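Local coordinates for protein glutathione peroxidase (Hypocrea jecorina, PDB 6VPD) that probably reduces hydroperoxides to alcohols with electrons from thioredoxin, as a glutathione peroxidase-like thioredoxin peroxidase, at residues 27-31 and 160-164; 135-139 and 157-161. One frame throughout, in Å; residues are numbered along the deposited sequence.

Contact 1. Residues 27-31 and 160-164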
loop_
_atom_site.group_PDB
_atom_site.type_symbol
_atom_site.label_atom_id
_atom_site.label_comp_id
_atom_site.label_asym_id
_atom_site.label_seq_id
_atom_site.Cartn_x
_atom_site.Cartn_y
_atom_site.Cartn_z
ATOM N N THR A 27 -21.938 15.853 -11.896
ATOM C CA THR A 27 -22.047 15.834 -10.453
ATOM C C THR A 27 -20.823 16.507 -9.845
ATOM O O THR A 27 -19.728 16.520 -10.423
ATOM C CB THR A 27 -22.176 14.403 -9.942
ATOM O OG1 THR A 27 -22.919 13.627 -10.883
ATOM C CG2 THR A 27 -22.909 14.375 -8.611
ATOM N N SER A 28 -21.028 17.100 -8.682
ATOM C CA SER A 28 -19.965 17.699 -7.914
ATOM C C SER A 28 -19.947 17.046 -6.547
ATOM O O SER A 28 -20.987 16.623 -6.030
ATOM C CB SER A 28 -20.148 19.192 -7.754
ATOM O OG SER A 28 -20.312 19.496 -6.379
ATOM N N PHE A 29 -18.749 16.975 -5.974
ATOM C CA PHE A 29 -18.581 16.399 -4.652
ATOM C C PHE A 29 -19.537 17.032 -3.659
ATOM O O PHE A 29 -20.100 16.347 -2.804
ATOM C CB PHE A 29 -17.118 16.579 -4.221
ATOM C CG PHE A 29 -16.839 16.228 -2.800
ATOM C CD1 PHE A 29 -16.592 14.912 -2.425
ATOM C CD2 PHE A 29 -16.764 17.215 -1.843
ATOM C CE1 PHE A 29 -16.297 14.585 -1.101
ATOM C CE2 PHE A 29 -16.479 16.898 -0.529
ATOM C CZ PHE A 29 -16.236 15.578 -0.158
ATOM N N PHE A 30 -19.767 18.328 -3.778
ATOM C CA PHE A 30 -20.638 18.973 -2.799
ATOM C C PHE A 30 -22.130 18.648 -2.997
ATOM O O PHE A 30 -22.953 19.126 -2.202
ATOM C CB PHE A 30 -20.390 20.485 -2.822
ATOM C CG PHE A 30 -18.919 20.868 -2.713
ATOM C CD1 PHE A 30 -18.232 20.743 -1.509
ATOM C CD2 PHE A 30 -18.229 21.356 -3.819
ATOM C CE1 PHE A 30 -16.886 21.100 -1.416
ATOM C CE2 PHE A 30 -16.889 21.711 -3.730
ATOM C CZ PHE A 30 -16.221 21.585 -2.525
ATOM N N ASP A 31 -22.493 17.836 -4.002
ATOM C CA ASP A 31 -23.852 17.309 -4.115
ATOM C C ASP A 31 -24.153 16.217 -3.085
ATOM O O ASP A 31 -25.323 15.852 -2.909
ATOM C CB ASP A 31 -24.109 16.735 -5.527
ATOM C CG ASP A 31 -24.108 17.809 -6.633
ATOM O OD1 ASP A 31 -24.192 19.004 -6.286
ATOM O OD2 ASP A 31 -24.025 17.461 -7.841
ATOM N N ILE A 160 -10.369 17.065 -3.464
ATOM C CA ILE A 160 -11.479 17.764 -4.103
ATOM C C ILE A 160 -11.100 19.230 -4.281
ATOM O O ILE A 160 -10.846 19.935 -3.295
ATOM C CB ILE A 160 -12.781 17.663 -3.285
ATOM C CG1 ILE A 160 -13.111 16.225 -2.822
ATOM C CG2 ILE A 160 -13.910 18.257 -4.103
ATOM C CD1 ILE A 160 -13.167 15.193 -3.894
ATOM N N GLY A 161 -11.113 19.711 -5.531
ATOM C CA GLY A 161 -10.893 21.119 -5.788
ATOM C C GLY A 161 -12.106 21.960 -5.422
ATOM O O GLY A 161 -13.196 21.453 -5.162
ATOM N N ARG A 162 -11.904 23.282 -5.400
ATOM C CA ARG A 162 -12.959 24.190 -4.948
ATOM C C ARG A 162 -14.234 24.033 -5.772
ATOM O O ARG A 162 -15.332 24.292 -5.266
ATOM C CB ARG A 162 -12.481 25.642 -5.005
ATOM C CG ARG A 162 -11.316 25.988 -4.093
ATOM C CD ARG A 162 -11.208 27.508 -4.024
ATOM N NE ARG A 162 -10.053 27.998 -3.280
ATOM C CZ ARG A 162 -10.105 28.487 -2.035
ATOM N NH1 ARG A 162 -11.261 28.537 -1.375
ATOM N NH2 ARG A 162 -9.001 28.937 -1.443
ATOM N N ASP A 163 -14.108 23.592 -7.027
ATOM C CA ASP A 163 -15.243 23.340 -7.908
ATOM C C ASP A 163 -15.894 21.979 -7.698
ATOM O O ASP A 163 -16.907 21.699 -8.353
ATOM C CB ASP A 163 -14.807 23.446 -9.369
ATOM C CG ASP A 163 -13.697 22.464 -9.716
ATOM O OD1 ASP A 163 -12.961 22.018 -8.788
ATOM O OD2 ASP A 163 -13.553 22.145 -10.919
ATOM N N GLY A 164 -15.331 21.120 -6.848
ATOM C CA GLY A 164 -15.944 19.843 -6.542
ATOM C C GLY A 164 -15.597 18.683 -7.457
ATOM O O GLY A 164 -16.244 17.635 -7.361
#
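Ser-28 lies against the Asp-163/Gly-164 end of the hairpin turn, its CA 3.8 Å from Gly-164 O. Phe-29, which opens the short 3-10 segment 29-31, makes the hydrogen bond between the segments: its N donates to Gly-164 O over 2.9 Å, nearly straight at 168° and in the carbonyl plane on a lone pair. With CG anti to the backbone N (chi1 171°), its ring lies against strand residue Ile-160, whose CG1 sits over the centre of one face, 3.7 Å from the centroid in a CH-pi contact, while CG2 touches Phe-29 CB. Leu-134 of helix 133-141 and Val-54 of strand 51-58 also touch the Phe-29 side chain. A serine in its place would probably leave Ile-160 CG1 without the face it rests on and open a gap beside the strand end. Phe-30 reaches the type I turn 161-164 with its ring end: CE2 lies 3.4 Å from Arg-162 O and 3.5 Å from Gly-164 CA. One buried amide and carbonyl thus satisfy each other, and the rest is packing of aromatic and aliphatic groups on one another and on the turn backbone, joining the N-terminal chain to the turn between strands 157-160 and 166-170.

Contact 2. Residues 135-139 and 157-161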
loop_
_atom_site.group_PDB
_atom_site.type_symbol
_atom_site.label_atom_id
_atom_site.label_comp_id
_atom_site.label_asym_id
_atom_site.label_seq_id
_atom_site.Cartn_x
_atom_site.Cartn_y
_atom_site.Cartn_z
ATOM N N TYR A 135 -18.395 7.226 -2.388
ATOM C CA TYR A 135 -17.207 6.508 -2.841
ATOM C C TYR A 135 -17.406 5.853 -4.199
ATOM O O TYR A 135 -16.435 5.705 -4.953
ATOM C CB TYR A 135 -16.779 5.464 -1.811
ATOM C CG TYR A 135 -15.764 6.053 -0.887
ATOM C CD1 TYR A 135 -14.426 6.000 -1.195
ATOM C CD2 TYR A 135 -16.155 6.746 0.248
ATOM C CE1 TYR A 135 -13.484 6.573 -0.377
ATOM C CE2 TYR A 135 -15.213 7.334 1.082
ATOM C CZ TYR A 135 -13.878 7.237 0.763
ATOM O OH TYR A 135 -12.935 7.812 1.572
ATOM N N LYS A 136 -18.633 5.447 -4.540
ATOM C CA LYS A 136 -18.866 5.002 -5.908
ATOM C C LYS A 136 -18.533 6.113 -6.902
ATOM O O LYS A 136 -17.904 5.870 -7.940
ATOM C CB LYS A 136 -20.306 4.524 -6.065
ATOM C CG LYS A 136 -20.578 3.199 -5.359
ATOM C CD LYS A 136 -21.952 2.647 -5.693
ATOM C CE LYS A 136 -22.291 1.442 -4.782
ATOM N NZ LYS A 136 -23.629 0.854 -5.079
ATOM N N TRP A 137 -18.885 7.353 -6.567
ATOM C CA TRP A 137 -18.566 8.477 -7.439
ATOM C C TRP A 137 -17.065 8.770 -7.456
ATOM O O TRP A 137 -16.470 8.903 -8.533
ATOM C CB TRP A 137 -19.363 9.701 -6.996
ATOM C CG TRP A 137 -19.120 10.924 -7.809
ATOM C CD1 TRP A 137 -19.679 11.237 -9.020
ATOM C CD2 TRP A 137 -18.270 12.023 -7.460
ATOM N NE1 TRP A 137 -19.230 12.462 -9.438
ATOM C CE2 TRP A 137 -18.360 12.965 -8.501
ATOM C CE3 TRP A 137 -17.458 12.310 -6.361
ATOM C CZ2 TRP A 137 -17.659 14.167 -8.477
ATOM C CZ3 TRP A 137 -16.750 13.487 -6.350
ATOM C CH2 TRP A 137 -16.855 14.401 -7.396
ATOM N N LEU A 138 -16.435 8.887 -6.271
ATOM C CA LEU A 138 -14.996 9.160 -6.206
ATOM C C LEU A 138 -14.186 8.161 -7.029
ATOM O O LEU A 138 -13.213 8.533 -7.688
ATOM C CB LEU A 138 -14.505 9.136 -4.752
ATOM C CG LEU A 138 -14.857 10.318 -3.842
ATOM C CD1 LEU A 138 -14.288 10.110 -2.458
ATOM C CD2 LEU A 138 -14.400 11.645 -4.405
ATOM N N LYS A 139 -14.581 6.887 -7.010
ATOM C CA LYS A 139 -13.779 5.846 -7.650
ATOM C C LYS A 139 -13.878 5.911 -9.176
ATOM O O LYS A 139 -12.852 5.831 -9.862
ATOM C CB LYS A 139 -14.201 4.478 -7.101
ATOM C CG LYS A 139 -13.551 4.142 -5.731
ATOM C CD LYS A 139 -14.463 3.350 -4.803
ATOM C CE LYS A 139 -14.730 1.955 -5.284
ATOM N NZ LYS A 139 -15.967 1.426 -4.668
ATOM N N LYS A 157 -6.310 8.477 -0.450
ATOM C CA LYS A 157 -6.721 9.880 -0.359
ATOM C C LYS A 157 -7.274 10.365 -1.698
ATOM O O LYS A 157 -6.721 10.041 -2.755
ATOM C CB LYS A 157 -5.542 10.780 0.046
ATOM C CG LYS A 157 -4.844 10.382 1.311
ATOM C CD LYS A 157 -3.588 9.571 1.034
ATOM C CE LYS A 157 -2.717 9.472 2.282
ATOM N NZ LYS A 157 -1.977 8.166 2.358
ATOM N N PHE A 158 -8.361 11.139 -1.658
ATOM C CA PHE A 158 -8.854 11.892 -2.813
ATOM C C PHE A 158 -8.866 13.381 -2.494
ATOM O O PHE A 158 -9.292 13.785 -1.410
ATOM C CB PHE A 158 -10.269 11.520 -3.216
ATOM C CG PHE A 158 -10.466 10.082 -3.556
ATOM C CD1 PHE A 158 -10.603 9.129 -2.557
ATOM C CD2 PHE A 158 -10.612 9.686 -4.891
ATOM C CE1 PHE A 158 -10.839 7.790 -2.883
ATOM C CE2 PHE A 158 -10.844 8.349 -5.226
ATOM C CZ PHE A 158 -10.946 7.401 -4.219
ATOM N N LEU A 159 -8.443 14.196 -3.453
ATOM C CA LEU A 159 -8.390 15.641 -3.296
ATOM C C LEU A 159 -9.503 16.284 -4.127
ATOM O O LEU A 159 -9.568 16.075 -5.342
ATOM C CB LEU A 159 -7.019 16.158 -3.717
ATOM C CG LEU A 159 -6.790 17.658 -3.582
ATOM C CD1 LEU A 159 -6.990 18.065 -2.135
ATOM C CD2 LEU A 159 -5.391 18.034 -4.100
ATOM N N ILE A 160 -10.369 17.065 -3.464
ATOM C CA ILE A 160 -11.479 17.764 -4.103
ATOM C C ILE A 160 -11.100 19.230 -4.281
ATOM O O ILE A 160 -10.846 19.935 -3.295
ATOM C CB ILE A 160 -12.781 17.663 -3.285
ATOM C CG1 ILE A 160 -13.111 16.225 -2.822
ATOM C CG2 ILE A 160 -13.910 18.257 -4.103
ATOM C CD1 ILE A 160 -13.167 15.193 -3.894
ATOM N N GLY A 161 -11.113 19.711 -5.531
ATOM C CA GLY A 161 -10.893 21.119 -5.788
ATOM C C GLY A 161 -12.106 21.960 -5.422
ATOM O O GLY A 161 -13.196 21.453 -5.162
#
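Leu-138 and Phe-158 form the centre of a buried, largely apolar helix-on-sheet contact, in which helix 133-141 lies across the inner strand 157-160 of the mixed sheet. The short axes run 10.7 Å apart at 84°, so the helix crosses the strand almost at a right angle, and no hydrogen bond links the two segments. Phe-158 contributes the largest share of the buried surface. Leu-138 CB stands over one face of its ring, toward the rim and 3.9 Å from the centroid; with CG of the leucine anti to its carbonyl carbon (chi1 -74°), Leu-138 CD1 lies over the same face, nearer ring atom CD1 of Phe-158. The backbone of the helix takes part as well, for Leu-138 O approaches Phe-158 CE2 to 3.4 Å. This packing belongs to the thioredoxin fold of the glutathione peroxidase family, a central sheet with helices on both faces: Phe-158 and Ile-160 face helix 133-141, whereas Leu-159 between them turns to helix 176-188 on the other side. Tyr-135, one helical turn before Lys-139, brings CE1 to 3.8 Å from Phe-158 CE1, the two rings steeply inclined at 79°; over the centre of one face of the tyrosine lies Leu-138 CD1, which therefore fills the angle between the aromatic groups. The other branch of the leucine, CD2, meets Ile-160 CD1 at 3.8 Å, the two side chains crossing at about a right angle. Val-54 of the adjoining strand 51-58 touches both Tyr-135 and Leu-138.

How the contacts relate
Contacts 1 and 2 overlap at Ile-160 and Gly-161, of which Ile-160 touches in both, and have centres about 9 Å apart. Ile-160 spends its atoms on both: CG1 and CG2 serve contact 1, and the terminal CD1 reaches toward helix 133-141 in contact 2 while also touching Phe-29. Trp-137 of that helix bridges them further. Its CH2 lies 3.3 Å from Gly-164 O, the acceptor of the bond in contact 1, and 3.5 Å from the donor Phe-29 N, while its NE1 is 3.6 Å from Thr-27 CB. Helix, strand end and N-terminal segment thus pack together, with the Trp-137 ring lying against the hydrogen-bonded peptide atoms. Both contacts lie away from the predicted active-site Cys-61.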